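2,4-dihydroxyhept-2-ene-1,7-dioic acid aldolase (Kordia algicida OT-1, PDB 6BDE) binds heme b and probably acts as an H-NOX sensor of nitric oxide or another diatomic gas in signalling. Local coordinates at residues I160-I165 against T170-I175; T27-E32 against L52-A57. The protein carries 1 engineered substitution. All coordinates share one frame; numbering follows the deposited sequence.

Contact 1: I160-I165 against T170-I175; sequences IILEKI and TEVKFI
The phenyl ring of F174 has L162 over one face, its CG 4.0 Å from the ring centroid and 19° off the normal in a CH-pi contact, while I160 meets the rim with CG2. This pairing belongs to an antiparallel beta hairpin, strands 158-164 and 171-178, in the sheet of the H-NOX domain. L162 places CG anti to its carbonyl carbon (chi1 -87°), which carries the isobutyl group over the ring, the two side chains running in the same direction; CD1 comes within 3.5 Å of F174 CE2, and CG also touches V172 CG1. Helix 140-153 packs on the side of the sheet that holds F174 and V172, with M147 against both I160 and F174, and F174 also packs on Y133, a heme-binding residue.

The other face carries I161, E163, K173 and I175. E163 and K173 run alongside each other, yet E163 OE1 and K173 NZ stay 4.6 Å apart, too far for a salt bridge; the carboxylate rests instead near a methyl, E163 OE2 to I175 CD1. Where the strands near their turn, I165 crosses the extended chain of E171, its CB lying against CG and CD. With an alanine here in place of E171 the chain would stop at CB, and the flank of I165 that CG and CD cover would probably be left open, its side chain freer to turn. Backbone bonds pair I161 with I175 and E163 with K173 in both directions, nearly straight. The last bond is more bent: I165 N gives its hydrogen to E171 O over 2.8 Å, at 132°.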
loop_
_atom_site.group_PDB
_atom_site.type_symbol
_atom_site.label_atom_id
_atom_site.label_comp_id
_atom_site.label_asym_id
_atom_site.label_seq_id
_atom_site.Cartn_x
_atom_site.Cartn_y
_atom_site.Cartn_z
ATOM N N ILE A 160 4.485 -11.018 -9.290
ATOM C CA ILE A 160 4.464 -9.580 -9.530
ATOM C C ILE A 160 5.903 -9.084 -9.556
ATOM O O ILE A 160 6.605 -9.142 -8.539
ATOM C CB ILE A 160 3.639 -8.834 -8.471
ATOM C CG1 ILE A 160 2.232 -9.430 -8.383
ATOM C CG2 ILE A 160 3.569 -7.352 -8.805
ATOM C CD1 ILE A 160 1.318 -8.704 -7.418
ATOM N N ILE A 161 6.337 -8.600 -10.716
ATOM C CA ILE A 161 7.695 -8.113 -10.921
ATOM C C ILE A 161 7.656 -6.593 -10.969
ATOM O O ILE A 161 6.824 -6.009 -11.674
ATOM C CB ILE A 161 8.310 -8.692 -12.208
ATOM C CG1 ILE A 161 8.326 -10.221 -12.145
ATOM C CG2 ILE A 161 9.712 -8.144 -12.428
ATOM C CD1 ILE A 161 8.668 -10.883 -13.461
ATOM N N LEU A 162 8.550 -5.956 -10.220
ATOM C CA LEU A 162 8.637 -4.504 -10.156
ATOM C C LEU A 162 9.902 -4.040 -10.862
ATOM O O LEU A 162 11.000 -4.512 -10.554
ATOM C CB LEU A 162 8.631 -4.012 -8.707
ATOM C CG LEU A 162 7.273 -3.765 -8.043
ATOM C CD1 LEU A 162 6.480 -5.059 -7.894
ATOM C CD2 LEU A 162 7.451 -3.081 -6.695
ATOM N N GLU A 163 9.744 -3.117 -11.809
ATOM C CA GLU A 163 10.859 -2.519 -12.536
ATOM C C GLU A 163 10.856 -1.023 -12.257
ATOM O O GLU A 163 9.936 -0.312 -12.674
ATOM C CB GLU A 163 10.757 -2.795 -14.036
ATOM C CG GLU A 163 10.762 -4.266 -14.410
ATOM C CD GLU A 163 10.827 -4.479 -15.910
ATOM O OE1 GLU A 163 10.780 -3.477 -16.656
ATOM O OE2 GLU A 163 10.924 -5.645 -16.345
ATOM N N LYS A 164 11.880 -0.548 -11.552
ATOM C CA LYS A 164 11.992 0.870 -11.227
ATOM C C LYS A 164 12.453 1.628 -12.466
ATOM O O LYS A 164 13.616 1.524 -12.869
ATOM C CB LYS A 164 12.958 1.080 -10.065
ATOM C CG LYS A 164 12.508 0.454 -8.756
ATOM C CD LYS A 164 13.443 0.830 -7.619
ATOM C CE LYS A 164 13.146 0.025 -6.367
ATOM N NZ LYS A 164 14.225 0.164 -5.350
ATOM N N ILE A 165 11.540 2.386 -13.077
ATOM C CA ILE A 165 11.922 3.225 -14.207
ATOM C C ILE A 165 12.754 4.407 -13.726
ATOM O O ILE A 165 13.772 4.758 -14.335
ATOM C CB ILE A 165 10.674 3.680 -14.985
ATOM C CG1 ILE A 165 9.751 2.488 -15.258
ATOM C CG2 ILE A 165 11.078 4.350 -16.286
ATOM C CD1 ILE A 165 10.425 1.342 -15.985
ATOM N N THR A 170 9.797 6.412 -7.803
ATOM C CA THR A 170 8.641 7.249 -8.097
ATOM C C THR A 170 7.966 6.891 -9.415
ATOM O O THR A 170 6.892 7.428 -9.706
ATOM C CB THR A 170 9.042 8.729 -8.111
ATOM O OG1 THR A 170 10.092 8.938 -9.060
ATOM C CG2 THR A 170 9.515 9.163 -6.730
ATOM N N GLU A 171 8.569 6.015 -10.215
ATOM C CA GLU A 171 7.927 5.456 -11.402
ATOM C C GLU A 171 8.328 3.991 -11.485
ATOM O O GLU A 171 9.507 3.680 -11.684
ATOM C CB GLU A 171 8.324 6.208 -12.672
ATOM C CG GLU A 171 7.596 5.713 -13.913
ATOM C CD GLU A 171 8.075 6.384 -15.184
ATOM O OE1 GLU A 171 8.815 7.385 -15.089
ATOM O OE2 GLU A 171 7.712 5.907 -16.280
ATOM N N VAL A 172 7.357 3.096 -11.320
ATOM C CA VAL A 172 7.611 1.662 -11.232
ATOM C C VAL A 172 6.649 0.936 -12.160
ATOM O O VAL A 172 5.437 1.171 -12.112
ATOM C CB VAL A 172 7.458 1.144 -9.789
ATOM C CG1 VAL A 172 7.767 -0.345 -9.722
ATOM C CG2 VAL A 172 8.355 1.925 -8.838
ATOM N N LYS A 173 7.187 0.052 -12.997
ATOM C CA LYS A 173 6.376 -0.796 -13.860
ATOM C C LYS A 173 6.045 -2.089 -13.122
ATOM O O LYS A 173 6.951 -2.822 -12.710
ATOM C CB LYS A 173 7.102 -1.096 -15.169
ATOM C CG LYS A 173 6.291 -1.931 -16.149
ATOM C CD LYS A 173 7.170 -2.512 -17.245
ATOM C CE LYS A 173 6.558 -2.298 -18.620
ATOM N NZ LYS A 173 7.399 -2.879 -19.702
ATOM N N PHE A 174 4.755 -2.362 -12.953
ATOM C CA PHE A 174 4.281 -3.594 -12.333
ATOM C C PHE A 174 3.934 -4.593 -13.429
ATOM O O PHE A 174 3.088 -4.309 -14.285
ATOM C CB PHE A 174 3.060 -3.332 -11.452
ATOM C CG PHE A 174 3.387 -2.762 -10.101
ATOM C CD1 PHE A 174 3.778 -1.440 -9.965
ATOM C CD2 PHE A 174 3.287 -3.545 -8.964
ATOM C CE1 PHE A 174 4.071 -0.914 -8.720
ATOM C CE2 PHE A 174 3.577 -3.024 -7.717
ATOM C CZ PHE A 174 3.971 -1.708 -7.594
ATOM N N ILE A 175 4.579 -5.753 -13.403
ATOM C CA ILE A 175 4.285 -6.840 -14.330
ATOM C C ILE A 175 3.629 -7.946 -13.513
ATOM O O ILE A 175 4.303 -8.675 -12.776
ATOM C CB ILE A 175 5.538 -7.336 -15.058
ATOM C CG1 ILE A 175 6.306 -6.156 -15.657
ATOM C CG2 ILE A 175 5.160 -8.328 -16.145
ATOM C CD1 ILE A 175 7.557 -6.556 -16.407
#

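Contact 2: T27-E32 against L52-A57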
loop_
_atom_site.group_PDB
_atom_site.type_symbol
_atom_site.label_atom_id
_atom_site.label_comp_id
_atom_site.label_asym_id
_atom_site.label_seq_id
_atom_site.Cartn_x
_atom_site.Cartn_y
_atom_site.Cartn_z
ATOM N N THR A 27 10.127 9.877 18.682
ATOM C CA THR A 27 11.100 10.770 19.303
ATOM C C THR A 27 12.209 11.148 18.325
ATOM O O THR A 27 12.632 12.309 18.279
ATOM C CB THR A 27 11.674 10.118 20.564
ATOM O OG1 THR A 27 10.683 10.131 21.600
ATOM C CG2 THR A 27 12.907 10.862 21.049
ATOM N N GLN A 28 12.674 10.189 17.518
ATOM C CA GLN A 28 13.688 10.471 16.506
ATOM C C GLN A 28 13.170 11.332 15.361
ATOM O O GLN A 28 13.974 11.755 14.524
ATOM C CB GLN A 28 14.248 9.166 15.930
ATOM C CG GLN A 28 14.895 8.240 16.938
ATOM C CD GLN A 28 15.175 6.864 16.361
ATOM O OE1 GLN A 28 14.286 6.214 15.810
ATOM N NE2 GLN A 28 16.419 6.415 16.482
ATOM N N SER A 29 11.865 11.601 15.304
ATOM C CA SER A 29 11.245 12.291 14.183
ATOM C C SER A 29 10.635 13.619 14.624
ATOM O O SER A 29 10.068 13.731 15.716
ATOM C CB SER A 29 10.157 11.424 13.536
ATOM O OG SER A 29 10.679 10.205 13.034
ATOM N N GLU A 30 10.761 14.626 13.754
ATOM C CA GLU A 30 10.087 15.917 13.910
ATOM C C GLU A 30 9.586 16.328 12.530
ATOM O O GLU A 30 10.413 16.724 11.705
ATOM C CB GLU A 30 11.029 16.977 14.489
ATOM C CG GLU A 30 11.822 16.526 15.718
ATOM C CD GLU A 30 13.311 16.443 15.429
ATOM O OE1 GLU A 30 13.753 15.408 14.874
ATOM O OE2 GLU A 30 14.045 17.405 15.748
ATOM N N LEU A 31 8.274 16.249 12.217
ATOM C CA LEU A 31 7.025 15.880 12.951
ATOM C C LEU A 31 6.320 17.100 13.558
ATOM O O LEU A 31 6.392 17.357 14.761
ATOM C CB LEU A 31 7.211 14.805 14.033
ATOM C CG LEU A 31 6.646 13.446 13.622
ATOM C CD1 LEU A 31 7.263 12.991 12.300
ATOM C CD2 LEU A 31 6.849 12.411 14.721
ATOM N N GLU A 32 5.605 17.824 12.689
ATOM C CA GLU A 32 4.749 18.921 13.132
ATOM C C GLU A 32 3.581 18.407 13.965
ATOM O O GLU A 32 3.152 19.063 14.923
ATOM C CB GLU A 32 4.244 19.693 11.912
ATOM C CG GLU A 32 3.178 20.741 12.188
ATOM C CD GLU A 32 2.647 21.357 10.907
ATOM O OE1 GLU A 32 3.206 21.052 9.833
ATOM O OE2 GLU A 32 1.676 22.138 10.972
ATOM N N LEU A 52 9.237 5.879 8.691
ATOM C CA LEU A 52 9.713 4.680 8.008
ATOM C C LEU A 52 11.232 4.583 8.052
ATOM O O LEU A 52 11.783 3.506 8.306
ATOM C CB LEU A 52 9.217 4.667 6.561
ATOM C CG LEU A 52 7.715 4.470 6.352
ATOM C CD1 LEU A 52 7.308 4.898 4.951
ATOM C CD2 LEU A 52 7.323 3.022 6.609
ATOM N N GLN A 53 11.927 5.698 7.809
ATOM C CA GLN A 53 13.386 5.672 7.801
ATOM C C GLN A 53 13.942 5.346 9.182
ATOM O O GLN A 53 14.927 4.608 9.305
ATOM C CB GLN A 53 13.931 7.011 7.305
ATOM C CG GLN A 53 13.793 7.223 5.806
ATOM C CD GLN A 53 14.166 8.631 5.380
ATOM O OE1 GLN A 53 14.300 9.528 6.213
ATOM N NE2 GLN A 53 14.336 8.831 4.078
ATOM N N ASN A 54 13.325 5.888 10.234
ATOM C CA ASN A 54 13.808 5.622 11.586
ATOM C C ASN A 54 13.476 4.201 12.021
ATOM O O ASN A 54 14.272 3.556 12.712
ATOM C CB ASN A 54 13.220 6.639 12.563
ATOM C CG ASN A 54 13.910 7.987 12.483
ATOM O OD1 ASN A 54 15.137 8.067 12.441
ATOM N ND2 ASN A 54 13.122 9.056 12.462
ATOM N N LEU A 55 12.302 3.696 11.630
ATOM C CA LEU A 55 11.958 2.311 11.932
ATOM C C LEU A 55 12.898 1.347 11.222
ATOM O O LEU A 55 13.311 0.332 11.796
ATOM C CB LEU A 55 10.507 2.031 11.541
ATOM C CG LEU A 55 9.969 0.633 11.859
ATOM C CD1 LEU A 55 9.846 0.433 13.358
ATOM C CD2 LEU A 55 8.631 0.402 11.173
ATOM N N SER A 56 13.253 1.652 9.971
ATOM C CA SER A 56 14.157 0.785 9.224
ATOM C C SER A 56 15.543 0.753 9.855
ATOM O O SER A 56 16.170 -0.309 9.942
ATOM C CB SER A 56 14.240 1.247 7.769
ATOM O OG SER A 56 15.044 0.367 7.002
ATOM N N ALA A 57 16.038 1.909 10.303
ATOM C CA ALA A 57 17.353 1.951 10.934
ATOM C C ALA A 57 17.347 1.231 12.277
ATOM O O ALA A 57 18.324 0.562 12.633
ATOM C CB ALA A 57 17.809 3.399 11.103
#
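One hydrogen bond joins the two segments: N54 ND2 gives a hydrogen to S29 OG at 2.8 Å. It is bent, 131° at the hydrogen, but the hydroxyl oxygen sits almost in the amide plane of N54. S29 OG has a second partner in I25 O, in the last turn of helix 19-27, so the hydroxyl links that helix end to the amide of N54. With OG anti to the carbonyl carbon of its own residue (chi1 -61°), S29 turns the hydroxyl back beside its backbone N, where both partners can meet it.

The remaining contacts are van der Waals. Q28 and N54 pass one another running opposite ways, their amide planes 32° apart. Q28 CB lies 3.7 Å from N54 CG, against the amide, and farther out Q28 OE1 comes to 3.4 Å from N54 CB. No hydrogen bond joins these two amides; Q28 OE1 is taken by N58 ND2, one turn further along the helix that carries N54. The glutamine therefore spans that turn, touching N54 on its way to N58.

In the fold, the loop leaving helix 19-27 is laid against helix 45-59, well away from the heme. N54 also packs on I25, and the next residue, L55, packs on M21 and I25 of helix 19-27 and also reaches F9 and V13 of helix 3-17 and L66 of helix 63-81.

In the fold
Contact 2 comes first along the chain and is complete before contact 1 begins. Their centres lie 26 Å apart, the nearest atoms about 12 Å, and they do not touch. Contact 2 belongs to the helical N-terminal part, where the loop after helix 19-27 meets helix 45-59; contact 1 is the hairpin of strands 158-164 and 171-178, which joins the antiparallel sheet through strand 128-134. They share no helix or strand. The hairpin is the one near the heme, with the side chain of F174 about 6 Å from it, whereas contact 2 fixes the loop after helix 19-27 to helix 45-59, away from the heme-binding residues.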